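PDB 4QGS: alcohol dehydrogenase YqhD from Escherichia coli, which reduces a broad range of short-chain aldehydes to primary alcohols with NADPH, as a zinc-dependent member of the iron-containing alcohol dehydrogenase family. Local coordinates for residues A[39-44]-A[96-101]; A[78-83]-A[161-166]; A[209-214]-A[230-235]; A[362-367]-A[393-398]. All coordinates share one frame; numbering follows the deposited sequence.

Contact 1. Residues A[39-44]-A[96-101]; sequences HDARVL and KVTFLL
With chi1 at 62°, Thr98 holds OG1 between its own backbone N and carbonyl carbon, where the hydroxyl accepts the N-H of Arg42 (N to OG1 3.0 Å). On the opposite sheet face from Val43 and Phe99, Leu44 sends CG trans to its backbone N whereas Leu100, at chi1 -64°, turns CG back beside its own; the two chains then run side by side, pointing the same way, and their CD2 atoms meet at 3.8 Å. Val97 completes this patch, its CG1 lying 3.8 Å from Leu44 CB. Behind these side chains, two neighbouring parallel strands of the six-stranded nucleotide-binding sheet are joined by backbone bonds: Leu44 N gives to Phe99 O at 2.8 Å, and Leu101 N to Leu44 O at 2.8 Å. Just before the Val43-Phe99 bridge, Arg42 O takes two N-H groups: Thr98 N lies in the carbonyl plane, 2.8 Å from Arg42 O. Phe99 N comes from above that plane and is farther, 3.3 Å from Arg42 O. Helices 82-95 and 106-119 pack on the Leu44-Leu100 face, and the guanidinium of Arg42 turns instead to a salt bridge with Asp69. The Thr98 hydroxyl thus takes the place of a backbone acceptor ahead of that bridge, and the Arg42 carbonyl, shared by two N-H groups, is consistent with a well-defined register at this entry to the pairing.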
loop_
_atom_site.group_PDB
_atom_site.type_symbol
_atom_site.label_atom_id
_atom_site.label_comp_id
_atom_site.label_asym_id
_atom_site.label_seq_id
_atom_site.Cartn_x
_atom_site.Cartn_y
_atom_site.Cartn_z
ATOM N N HIS A 39 23.418 -19.636 -6.948
ATOM C CA HIS A 39 23.274 -21.046 -6.616
ATOM C C HIS A 39 23.862 -21.373 -5.243
ATOM O O HIS A 39 23.431 -22.321 -4.597
ATOM C CB HIS A 39 23.934 -21.915 -7.693
ATOM C CG HIS A 39 25.425 -21.814 -7.714
ATOM N ND1 HIS A 39 26.100 -20.907 -8.503
ATOM C CD2 HIS A 39 26.374 -22.503 -7.035
ATOM C CE1 HIS A 39 27.400 -21.045 -8.314
ATOM N NE2 HIS A 39 27.593 -22.003 -7.425
ATOM N N ASP A 40 24.844 -20.584 -4.806
ATOM C CA ASP A 40 25.526 -20.848 -3.543
ATOM C C ASP A 40 25.123 -19.866 -2.453
ATOM O O ASP A 40 25.800 -19.743 -1.433
ATOM C CB ASP A 40 27.042 -20.799 -3.736
ATOM C CG ASP A 40 27.519 -19.481 -4.315
ATOM O OD1 ASP A 40 28.741 -19.219 -4.249
ATOM O OD2 ASP A 40 26.691 -18.706 -4.845
ATOM N N ALA A 41 24.019 -19.165 -2.671
ATOM C CA ALA A 41 23.509 -18.252 -1.653
ATOM C C ALA A 41 23.079 -18.978 -0.377
ATOM O O ALA A 41 22.637 -20.133 -0.405
ATOM C CB ALA A 41 22.341 -17.440 -2.216
ATOM N N ARG A 42 23.218 -18.297 0.757
ATOM C CA ARG A 42 22.561 -18.750 1.971
ATOM C C ARG A 42 21.306 -17.894 2.116
ATOM O O ARG A 42 21.383 -16.702 2.420
ATOM C CB ARG A 42 23.481 -18.641 3.191
ATOM C CG ARG A 42 22.892 -19.217 4.480
ATOM C CD ARG A 42 23.973 -19.830 5.383
ATOM N NE ARG A 42 24.739 -20.861 4.686
ATOM C CZ ARG A 42 25.877 -21.394 5.125
ATOM N NH1 ARG A 42 26.398 -21.011 6.281
ATOM N NH2 ARG A 42 26.493 -22.324 4.402
ATOM N N VAL A 43 20.158 -18.507 1.854
ATOM C CA VAL A 43 18.896 -17.785 1.731
ATOM C C VAL A 43 18.094 -17.835 3.023
ATOM O O VAL A 43 17.865 -18.904 3.570
ATOM C CB VAL A 43 18.018 -18.373 0.598
ATOM C CG1 VAL A 43 16.727 -17.576 0.446
ATOM C CG2 VAL A 43 18.784 -18.424 -0.726
ATOM N N LEU A 44 17.666 -16.676 3.515
ATOM C CA LEU A 44 16.682 -16.652 4.593
ATOM C C LEU A 44 15.311 -16.280 4.033
ATOM O O LEU A 44 15.115 -15.173 3.517
ATOM C CB LEU A 44 17.084 -15.665 5.698
ATOM C CG LEU A 44 16.089 -15.598 6.864
ATOM C CD1 LEU A 44 16.044 -16.906 7.628
ATOM C CD2 LEU A 44 16.420 -14.437 7.802
ATOM N N LYS A 96 25.357 -15.968 8.609
ATOM C CA LYS A 96 25.928 -15.408 7.388
ATOM C C LYS A 96 25.004 -15.582 6.179
ATOM O O LYS A 96 25.420 -16.052 5.115
ATOM C CB LYS A 96 27.300 -16.028 7.102
ATOM C CG LYS A 96 28.282 -15.917 8.260
ATOM C CD LYS A 96 29.653 -15.459 7.780
ATOM C CE LYS A 96 29.601 -14.041 7.220
ATOM N NZ LYS A 96 29.858 -13.017 8.275
ATOM N N VAL A 97 23.743 -15.201 6.360
ATOM C CA VAL A 97 22.780 -15.140 5.268
ATOM C C VAL A 97 23.228 -14.131 4.220
ATOM O O VAL A 97 23.707 -13.050 4.565
ATOM C CB VAL A 97 21.380 -14.765 5.799
ATOM C CG1 VAL A 97 20.447 -14.347 4.668
ATOM C CG2 VAL A 97 20.802 -15.914 6.617
ATOM N N THR A 98 23.085 -14.481 2.942
ATOM C CA THR A 98 23.518 -13.608 1.857
ATOM C C THR A 98 22.370 -13.170 0.958
ATOM O O THR A 98 22.572 -12.406 0.014
ATOM C CB THR A 98 24.570 -14.293 0.974
ATOM O OG1 THR A 98 23.986 -15.458 0.380
ATOM C CG2 THR A 98 25.772 -14.698 1.804
ATOM N N PHE A 99 21.173 -13.673 1.233
ATOM C CA PHE A 99 20.006 -13.286 0.445
ATOM C C PHE A 99 18.732 -13.470 1.268
ATOM O O PHE A 99 18.561 -14.488 1.925
ATOM C CB PHE A 99 19.919 -14.105 -0.851
ATOM C CG PHE A 99 19.048 -13.478 -1.905
ATOM C CD1 PHE A 99 19.604 -12.698 -2.898
ATOM C CD2 PHE A 99 17.667 -13.652 -1.882
ATOM C CE1 PHE A 99 18.816 -12.103 -3.865
ATOM C CE2 PHE A 99 16.865 -13.057 -2.853
ATOM C CZ PHE A 99 17.443 -12.281 -3.841
ATOM N N LEU A 100 17.843 -12.476 1.225
ATOM C CA LEU A 100 16.568 -12.550 1.938
ATOM C C LEU A 100 15.403 -12.740 0.976
ATOM O O LEU A 100 15.372 -12.135 -0.084
ATOM C CB LEU A 100 16.356 -11.273 2.769
ATOM C CG LEU A 100 17.384 -11.068 3.879
ATOM C CD1 LEU A 100 17.484 -9.592 4.261
ATOM C CD2 LEU A 100 17.006 -11.883 5.075
ATOM N N LEU A 101 14.438 -13.583 1.342
ATOM C CA LEU A 101 13.289 -13.810 0.467
ATOM C C LEU A 101 11.978 -13.679 1.234
ATOM O O LEU A 101 11.576 -14.583 1.949
ATOM C CB LEU A 101 13.365 -15.187 -0.193
ATOM C CG LEU A 101 12.256 -15.514 -1.201
ATOM C CD1 LEU A 101 12.180 -14.509 -2.327
ATOM C CD2 LEU A 101 12.435 -16.936 -1.767
#

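Contact 2. Residues A[78-83]-A[161-166]; sequences PNPAYE and AVISRK
Pro80 and Ser164 join the N-terminal approach to helix 82-95 to the residues following the short strand 161-163, through a single backbone bridge between Ala81 and Ser164 in the nucleotide-binding domain. Two hydrogen bonds make the bridge. Ser164 N gives to Pro80 O at 3.0 Å, and the first N-H of the helix, that of Tyr82, is directed at Ser164 O, though the modelled separation of 2.5 Å between Tyr82 N and Ser164 O is too short to be taken at face value. Ala81 CA, at the N-cap position, also sends a C-H toward Ser164 O.

Apolar contacts flank the bridge. The Pro80 ring crosses the Ile163 side chain at about a right angle, CG to CD1 4.0 Å, and Ile163 also rests on Phe114 and Leu85. Arg165 CG lies 3.6 Å from Tyr82 CB as the two side chains run alongside each other, while the Arg165 head group forms a salt bridge with Asp170 and a cation-pi contact with Trp128.

Among polar side chains, Asn79 and Lys171 both belong to the NADP(+) site. Ser164 OG hydrogen-bonds Lys171 NZ and, with chi1 at -36° placing it beside its own backbone N, lies 3.2 Å from Asn79 CB.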
loop_
_atom_site.group_PDB
_atom_site.type_symbol
_atom_site.label_atom_id
_atom_site.label_comp_id
_atom_site.label_asym_id
_atom_site.label_seq_id
_atom_site.Cartn_x
_atom_site.Cartn_y
_atom_site.Cartn_z
ATOM N N PRO A 78 1.696 -8.169 11.457
ATOM C CA PRO A 78 1.240 -6.911 10.864
ATOM C C PRO A 78 1.756 -5.790 11.749
ATOM O O PRO A 78 1.753 -5.967 12.968
ATOM C CB PRO A 78 -0.285 -7.023 10.900
ATOM C CG PRO A 78 -0.560 -8.493 11.004
ATOM C CD PRO A 78 0.577 -9.066 11.795
ATOM N N ASN A 79 2.211 -4.688 11.164
ATOM C CA ASN A 79 3.016 -3.716 11.904
ATOM C C ASN A 79 4.212 -4.436 12.523
ATOM O O ASN A 79 4.255 -4.646 13.733
ATOM C CB ASN A 79 2.192 -3.012 12.990
ATOM C CG ASN A 79 1.081 -2.155 12.418
ATOM O OD1 ASN A 79 0.954 -2.010 11.201
ATOM N ND2 ASN A 79 0.252 -1.605 13.295
ATOM N N PRO A 80 5.180 -4.838 11.682
ATOM C CA PRO A 80 6.332 -5.620 12.146
ATOM C C PRO A 80 7.091 -4.931 13.279
ATOM O O PRO A 80 7.468 -3.766 13.145
ATOM C CB PRO A 80 7.203 -5.748 10.888
ATOM C CG PRO A 80 6.726 -4.672 9.962
ATOM C CD PRO A 80 5.267 -4.522 10.246
ATOM N N ALA A 81 7.301 -5.650 14.378
ATOM C CA ALA A 81 7.931 -5.074 15.564
ATOM C C ALA A 81 9.448 -4.988 15.436
ATOM O O ALA A 81 10.093 -5.912 14.938
ATOM C CB ALA A 81 7.559 -5.873 16.803
ATOM N N TYR A 82 10.007 -3.872 15.902
ATOM C CA TYR A 82 11.453 -3.663 15.933
ATOM C C TYR A 82 12.123 -4.768 16.735
ATOM O O TYR A 82 13.271 -5.130 16.473
ATOM C CB TYR A 82 11.788 -2.287 16.527
ATOM C CG TYR A 82 13.266 -2.026 16.760
ATOM C CD1 TYR A 82 14.038 -1.388 15.796
ATOM C CD2 TYR A 82 13.883 -2.389 17.955
ATOM C CE1 TYR A 82 15.385 -1.137 16.003
ATOM C CE2 TYR A 82 15.230 -2.143 18.170
ATOM C CZ TYR A 82 15.975 -1.514 17.192
ATOM O OH TYR A 82 17.313 -1.262 17.394
ATOM N N GLU A 83 11.392 -5.282 17.719
ATOM C CA GLU A 83 11.801 -6.460 18.474
ATOM C C GLU A 83 12.216 -7.573 17.534
ATOM O O GLU A 83 13.388 -7.938 17.450
ATOM C CB GLU A 83 10.658 -6.975 19.358
ATOM C CG GLU A 83 10.218 -6.071 20.492
ATOM C CD GLU A 83 9.073 -6.679 21.283
ATOM O OE1 GLU A 83 9.252 -7.787 21.835
ATOM O OE2 GLU A 83 7.990 -6.057 21.344
ATOM N N ALA A 161 8.953 1.148 3.744
ATOM C CA ALA A 161 8.691 0.187 4.788
ATOM C C ALA A 161 8.308 0.909 6.064
ATOM O O ALA A 161 8.952 1.882 6.455
ATOM C CB ALA A 161 9.898 -0.693 5.008
ATOM N N VAL A 162 7.254 0.429 6.708
ATOM C CA VAL A 162 6.759 1.080 7.904
ATOM C C VAL A 162 6.911 0.150 9.110
ATOM O O VAL A 162 6.164 -0.816 9.267
ATOM C CB VAL A 162 5.300 1.507 7.732
ATOM C CG1 VAL A 162 4.936 2.529 8.778
ATOM C CG2 VAL A 162 5.083 2.086 6.343
ATOM N N ILE A 163 7.900 0.453 9.947
ATOM C CA ILE A 163 8.286 -0.404 11.063
ATOM C C ILE A 163 7.739 0.123 12.378
ATOM O O ILE A 163 7.724 1.330 12.614
ATOM C CB ILE A 163 9.826 -0.521 11.176
ATOM C CG1 ILE A 163 10.431 -0.953 9.836
ATOM C CG2 ILE A 163 10.230 -1.477 12.302
ATOM C CD1 ILE A 163 9.868 -2.251 9.300
ATOM N N SER A 164 7.296 -0.791 13.230
ATOM C CA SER A 164 6.782 -0.438 14.544
ATOM C C SER A 164 7.718 -0.955 15.623
ATOM O O SER A 164 8.307 -2.021 15.479
ATOM C CB SER A 164 5.376 -1.009 14.741
ATOM O OG SER A 164 4.637 -0.970 13.534
ATOM N N ARG A 165 7.868 -0.194 16.700
ATOM C CA ARG A 165 8.627 -0.672 17.852
ATOM C C ARG A 165 7.683 -1.352 18.847
ATOM O O ARG A 165 8.111 -2.040 19.772
ATOM C CB ARG A 165 9.388 0.476 18.529
ATOM C CG ARG A 165 10.775 0.091 19.022
ATOM C CD ARG A 165 11.680 1.306 19.268
ATOM N NE ARG A 165 10.936 2.563 19.387
ATOM C CZ ARG A 165 11.446 3.767 19.148
ATOM N NH1 ARG A 165 12.725 3.890 18.841
ATOM N NH2 ARG A 165 10.693 4.850 19.281
ATOM N N LYS A 166 6.388 -1.135 18.633
ATOM C CA LYS A 166 5.277 -1.601 19.477
ATOM C C LYS A 166 5.474 -1.460 21.009
ATOM O O LYS A 166 4.485 -1.198 21.715
ATOM C CB LYS A 166 4.913 -3.056 19.146
ATOM C CG LYS A 166 4.540 -3.921 20.346
ATOM C CD LYS A 166 4.555 -5.400 20.012
ATOM C CE LYS A 166 3.463 -5.676 18.995
ATOM N NZ LYS A 166 3.447 -7.058 18.476
#

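Contact 3. Residues A[209-214]-A[230-235]; sequences HTVEQY and GILLTL. With ZN (zinc ion), chain B.
Thr210 and Leu232 slide past each other in opposite directions, and Leu232 is the centre of the contact. Its isobutyl group spreads over Thr210, Val211 and Tyr214. Thr210 CG2 lies 3.7 Å from Leu232 CG, with CD2 against the same threonine. Val211 crosses Leu232 at about a right angle, its CG1 3.9 Å from Leu232 CD2. The Tyr214 ring meets the leucine obliquely, CD2 to Leu232 CD1 at 3.9 Å.

The other branch of Thr210 faces Ile231: chi1 of -56° sets CG2 trans to the backbone N and against Leu232, and turns OG1 to Ile231 CG2, which it touches at 3.4 Å. That hydroxyl hydrogen-bonds Ala206 O one helical turn back, which lets a polar atom sit in an otherwise apolar interface. No hydrogen bond crosses between the two segments.

One residue earlier, His209 points to the active site and binds the zinc ion through NE2 at 2.1 Å, together with Asp205, His278, His292 and two waters. Gln213 NE2 reaches the carbonyl O of His209 at 2.9 Å, nearly straight at the hydrogen (177°) but from above the carbonyl plane. Glu212 OE2 hydrogen-bonds His278 ND1, a second-shell contact that would help hold this other zinc ligand in orientation.

In the all-helical C-terminal domain, helix 222-244 packs against the segment that follows His209 in the chain. Helix 249-262 packs on Thr210 and Ile231, and helix 312-323 adds Tyr318 beside both Tyr214 and Leu232.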
loop_
_atom_site.group_PDB
_atom_site.type_symbol
_atom_site.label_atom_id
_atom_site.label_comp_id
_atom_site.label_asym_id
_atom_site.label_seq_id
_atom_site.Cartn_x
_atom_site.Cartn_y
_atom_site.Cartn_z
ATOM N N HIS A 209 -5.113 5.020 -3.509
ATOM C CA HIS A 209 -3.720 5.410 -3.783
ATOM C C HIS A 209 -3.622 6.119 -5.132
ATOM O O HIS A 209 -2.863 7.084 -5.273
ATOM C CB HIS A 209 -2.772 4.207 -3.744
ATOM C CG HIS A 209 -2.332 3.837 -2.361
ATOM N ND1 HIS A 209 -1.028 3.959 -1.934
ATOM C CD2 HIS A 209 -3.035 3.373 -1.297
ATOM C CE1 HIS A 209 -0.941 3.569 -0.673
ATOM N NE2 HIS A 209 -2.144 3.209 -0.264
ATOM N N THR A 210 -4.402 5.655 -6.104
ATOM C CA THR A 210 -4.403 6.268 -7.431
ATOM C C THR A 210 -4.975 7.686 -7.371
ATOM O O THR A 210 -4.349 8.624 -7.866
ATOM C CB THR A 210 -5.188 5.431 -8.433
ATOM O OG1 THR A 210 -4.637 4.105 -8.458
ATOM C CG2 THR A 210 -5.098 6.061 -9.860
ATOM N N VAL A 211 -6.144 7.871 -6.756
ATOM C CA VAL A 211 -6.731 9.225 -6.777
ATOM C C VAL A 211 -6.009 10.204 -5.849
ATOM O O VAL A 211 -6.160 11.419 -5.999
ATOM C CB VAL A 211 -8.242 9.219 -6.419
ATOM C CG1 VAL A 211 -9.037 8.379 -7.420
ATOM C CG2 VAL A 211 -8.459 8.726 -4.985
ATOM N N GLU A 212 -5.214 9.698 -4.907
ATOM C CA GLU A 212 -4.381 10.565 -4.064
ATOM C C GLU A 212 -3.351 11.299 -4.915
ATOM O O GLU A 212 -2.817 12.325 -4.500
ATOM C CB GLU A 212 -3.647 9.771 -2.990
ATOM C CG GLU A 212 -4.551 9.160 -1.909
ATOM C CD GLU A 212 -4.886 10.114 -0.761
ATOM O OE1 GLU A 212 -5.046 11.340 -0.985
ATOM O OE2 GLU A 212 -4.982 9.623 0.384
ATOM N N GLN A 213 -3.085 10.738 -6.090
ATOM C CA GLN A 213 -2.060 11.253 -6.998
ATOM C C GLN A 213 -2.636 11.772 -8.310
ATOM O O GLN A 213 -1.889 12.113 -9.243
ATOM C CB GLN A 213 -1.033 10.158 -7.280
ATOM C CG GLN A 213 -0.371 9.589 -6.019
ATOM C CD GLN A 213 0.495 8.373 -6.313
ATOM O OE1 GLN A 213 1.663 8.506 -6.675
ATOM N NE2 GLN A 213 -0.066 7.178 -6.130
ATOM N N TYR A 214 -3.957 11.852 -8.395
ATOM C CA TYR A 214 -4.604 12.202 -9.655
ATOM C C TYR A 214 -5.746 13.205 -9.465
ATOM O O TYR A 214 -5.870 14.153 -10.235
ATOM C CB TYR A 214 -5.106 10.928 -10.363
ATOM C CG TYR A 214 -6.103 11.174 -11.474
ATOM C CD1 TYR A 214 -5.709 11.764 -12.680
ATOM C CD2 TYR A 214 -7.443 10.829 -11.321
ATOM C CE1 TYR A 214 -6.628 11.994 -13.691
ATOM C CE2 TYR A 214 -8.372 11.053 -12.328
ATOM C CZ TYR A 214 -7.948 11.652 -13.510
ATOM O OH TYR A 214 -8.860 11.880 -14.509
ATOM N N GLY A 230 -6.530 4.940 -16.458
ATOM C CA GLY A 230 -6.504 3.548 -16.877
ATOM C C GLY A 230 -6.572 2.578 -15.713
ATOM O O GLY A 230 -7.283 1.564 -15.770
ATOM N N ILE A 231 -5.809 2.864 -14.667
ATOM C CA ILE A 231 -5.844 2.037 -13.458
ATOM C C ILE A 231 -7.259 2.039 -12.862
ATOM O O ILE A 231 -7.810 0.979 -12.526
ATOM C CB ILE A 231 -4.817 2.531 -12.399
ATOM C CG1 ILE A 231 -3.389 2.270 -12.884
ATOM C CG2 ILE A 231 -5.075 1.852 -11.025
ATOM C CD1 ILE A 231 -2.318 3.046 -12.136
ATOM N N LEU A 232 -7.845 3.230 -12.747
ATOM C CA LEU A 232 -9.164 3.393 -12.115
ATOM C C LEU A 232 -10.234 2.647 -12.915
ATOM O O LEU A 232 -11.039 1.892 -12.358
ATOM C CB LEU A 232 -9.509 4.883 -11.984
ATOM C CG LEU A 232 -8.559 5.658 -11.076
ATOM C CD1 LEU A 232 -8.798 7.151 -11.189
ATOM C CD2 LEU A 232 -8.753 5.214 -9.608
ATOM N N LEU A 233 -10.212 2.819 -14.234
ATOM C CA LEU A 233 -11.146 2.134 -15.112
ATOM C C LEU A 233 -11.045 0.610 -14.986
ATOM O O LEU A 233 -12.056 -0.098 -14.977
ATOM C CB LEU A 233 -10.893 2.575 -16.569
ATOM C CG LEU A 233 -11.470 3.966 -16.850
ATOM C CD1 LEU A 233 -10.772 4.590 -18.058
ATOM C CD2 LEU A 233 -12.966 3.898 -17.072
ATOM N N THR A 234 -9.817 0.108 -14.885
ATOM C CA THR A 234 -9.569 -1.325 -14.740
ATOM C C THR A 234 -10.100 -1.853 -13.401
ATOM O O THR A 234 -10.703 -2.914 -13.338
ATOM C CB THR A 234 -8.067 -1.630 -14.861
ATOM O OG1 THR A 234 -7.612 -1.202 -16.161
ATOM C CG2 THR A 234 -7.816 -3.130 -14.729
ATOM N N LEU A 235 -9.861 -1.106 -12.335
ATOM C CA LEU A 235 -10.341 -1.517 -11.012
ATOM C C LEU A 235 -11.865 -1.502 -10.957
ATOM O O LEU A 235 -12.483 -2.373 -10.325
ATOM C CB LEU A 235 -9.747 -0.612 -9.925
ATOM C CG LEU A 235 -8.244 -0.753 -9.656
ATOM C CD1 LEU A 235 -7.743 0.325 -8.692
ATOM C CD2 LEU A 235 -7.896 -2.154 -9.134
HETATM ZN ZN ZN B . -3.110 2.847 1.532
HETATM O O HOH W 1 -1.311 3.167 2.558
HETATM O O HOH W 2 -2.086 0.954 1.523
#

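Contact 4. Residues A[362-367]-A[393-398]; sequences SSIPAL and IYEAAR
Ile364 and Tyr394 pack helix 364-373 against the last helix, 387-396, in the all-helical C-terminal domain. The two side chains slide past each other in opposite directions. Ile364 has CG1 beside its backbone N (chi1 -69°) and an extended chi2, which brings CD1 to 3.7 Å from Tyr394 CB and equally close to Glu395 N, so the methyl lies against the helix backbone as well as the tyrosine. Glu395 also brings OE2 to 3.9 Å from Ile364 CD1. One helical turn on, Leu367 lays CD1 over the Tyr394 ring in a CH-pi contact, 4.2 Å from the centroid and only 3° off the ring normal, while Leu367 CB touches CE2 of the ring.

A second shell surrounds these groups. Tyr394 OH hydrogen-bonds Leu280 O, linking the far end of the ring to helix 276-288; Leu284 and Met287 of that helix pack on Leu367.

On the outer side, the C-terminal residue Arg398 folds back toward Asp360, its NE hydrogen-bonded to that residue's O. From there Arg398 NH2 forms a salt bridge with Glu395 OE1 at 2.9 Å, meeting that oxygen on the syn side, 29° out of the carboxylate plane.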
loop_
_atom_site.group_PDB
_atom_site.type_symbol
_atom_site.label_atom_id
_atom_site.label_comp_id
_atom_site.label_asym_id
_atom_site.label_seq_id
_atom_site.Cartn_x
_atom_site.Cartn_y
_atom_site.Cartn_z
ATOM N N SER A 362 -18.779 11.180 18.052
ATOM C CA SER A 362 -18.359 11.739 19.323
ATOM C C SER A 362 -16.846 11.642 19.515
ATOM O O SER A 362 -16.286 12.349 20.345
ATOM C CB SER A 362 -19.093 11.056 20.486
ATOM O OG SER A 362 -18.851 9.658 20.512
ATOM N N SER A 363 -16.172 10.799 18.732
ATOM C CA SER A 363 -14.721 10.686 18.863
ATOM C C SER A 363 -13.953 11.763 18.081
ATOM O O SER A 363 -12.727 11.849 18.157
ATOM C CB SER A 363 -14.260 9.284 18.416
ATOM O OG SER A 363 -14.414 9.102 17.015
ATOM N N ILE A 364 -14.658 12.596 17.322
ATOM C CA ILE A 364 -13.956 13.555 16.466
ATOM C C ILE A 364 -13.049 14.516 17.256
ATOM O O ILE A 364 -11.936 14.799 16.820
ATOM C CB ILE A 364 -14.959 14.321 15.586
ATOM C CG1 ILE A 364 -15.544 13.334 14.570
ATOM C CG2 ILE A 364 -14.276 15.485 14.855
ATOM C CD1 ILE A 364 -16.677 13.870 13.723
ATOM N N PRO A 365 -13.489 14.990 18.447
ATOM C CA PRO A 365 -12.526 15.829 19.166
ATOM C C PRO A 365 -11.234 15.082 19.500
ATOM O O PRO A 365 -10.155 15.670 19.407
ATOM C CB PRO A 365 -13.288 16.228 20.432
ATOM C CG PRO A 365 -14.712 16.248 19.993
ATOM C CD PRO A 365 -14.828 15.050 19.059
ATOM N N ALA A 366 -11.345 13.804 19.850
ATOM C CA ALA A 366 -10.162 13.005 20.150
ATOM C C ALA A 366 -9.329 12.750 18.891
ATOM O O ALA A 366 -8.099 12.730 18.963
ATOM C CB ALA A 366 -10.557 11.698 20.798
ATOM N N LEU A 367 -9.995 12.563 17.752
ATOM C CA LEU A 367 -9.287 12.368 16.478
ATOM C C LEU A 367 -8.462 13.603 16.108
ATOM O O LEU A 367 -7.308 13.497 15.674
ATOM C CB LEU A 367 -10.273 12.042 15.354
ATOM C CG LEU A 367 -10.978 10.691 15.462
ATOM C CD1 LEU A 367 -12.192 10.595 14.524
ATOM C CD2 LEU A 367 -9.987 9.527 15.193
ATOM N N ILE A 393 -14.580 17.569 7.607
ATOM C CA ILE A 393 -14.545 16.346 6.820
ATOM C C ILE A 393 -15.021 15.137 7.635
ATOM O O ILE A 393 -15.881 14.390 7.173
ATOM C CB ILE A 393 -13.143 16.093 6.264
ATOM C CG1 ILE A 393 -12.785 17.181 5.250
ATOM C CG2 ILE A 393 -13.069 14.705 5.580
ATOM C CD1 ILE A 393 -11.335 17.146 4.843
ATOM N N TYR A 394 -14.482 14.958 8.837
ATOM C CA TYR A 394 -14.941 13.880 9.721
ATOM C C TYR A 394 -16.438 14.017 10.023
ATOM O O TYR A 394 -17.185 13.047 10.031
ATOM C CB TYR A 394 -14.172 13.882 11.033
ATOM C CG TYR A 394 -12.771 13.296 11.019
ATOM C CD1 TYR A 394 -12.493 12.079 10.403
ATOM C CD2 TYR A 394 -11.733 13.961 11.671
ATOM C CE1 TYR A 394 -11.195 11.542 10.426
ATOM C CE2 TYR A 394 -10.447 13.443 11.698
ATOM C CZ TYR A 394 -10.183 12.233 11.077
ATOM O OH TYR A 394 -8.896 11.749 11.131
ATOM N N GLU A 395 -16.874 15.246 10.267
ATOM C CA GLU A 395 -18.271 15.482 10.593
ATOM C C GLU A 395 -19.187 15.083 9.430
ATOM O O GLU A 395 -20.217 14.439 9.631
ATOM C CB GLU A 395 -18.476 16.949 10.969
ATOM C CG GLU A 395 -19.903 17.306 11.289
ATOM C CD GLU A 395 -20.403 16.700 12.592
ATOM O OE1 GLU A 395 -21.628 16.492 12.684
ATOM O OE2 GLU A 395 -19.597 16.450 13.525
ATOM N N ALA A 396 -18.793 15.449 8.212
ATOM C CA ALA A 396 -19.576 15.115 7.030
ATOM C C ALA A 396 -19.561 13.618 6.747
ATOM O O ALA A 396 -20.409 13.111 6.035
ATOM C CB ALA A 396 -19.054 15.878 5.817
ATOM N N ALA A 397 -18.571 12.930 7.295
ATOM C CA ALA A 397 -18.412 11.503 7.055
ATOM C C ALA A 397 -19.248 10.673 8.025
ATOM O O ALA A 397 -19.268 9.444 7.934
ATOM C CB ALA A 397 -16.948 11.120 7.168
ATOM N N ARG A 398 -19.943 11.335 8.946
ATOM C CA ARG A 398 -20.679 10.603 9.986
ATOM C C ARG A 398 -21.746 9.672 9.414
ATOM O O ARG A 398 -22.368 9.909 8.367
ATOM C CB ARG A 398 -21.329 11.576 10.989
ATOM C CG ARG A 398 -20.353 12.198 11.987
ATOM C CD ARG A 398 -21.034 13.243 12.853
ATOM N NE ARG A 398 -22.122 12.639 13.614
ATOM C CZ ARG A 398 -23.283 13.235 13.853
ATOM N NH1 ARG A 398 -24.225 12.597 14.542
ATOM N NH2 ARG A 398 -23.504 14.460 13.387
ATOM O OXT ARG A 398 -21.998 8.617 9.997
#

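In the fold
Contacts 1 and 2 belong to the nucleotide-binding part of the chain, contacts 3 and 4 to the helical part that carries the zinc. Helix 82-95 connects the first two: it starts in contact 2 and leads into the strand of contact 1, the centres of the two contacts being about 23 Å apart. Contact 2 holds Asn79 of the NADP(+) site, and its Val162 side chain lies about 10 Å from the zinc bound by His209 of contact 3; nearest atoms of contacts 2 and 3 are about 9 Å apart. Contact 4 lies farther from the chain centre than contacts 2 and 3, although its Tyr394 side chain is about 10 Å from that of the zinc ligand His278. The centres of contacts 1 and 4 are about 49 Å apart.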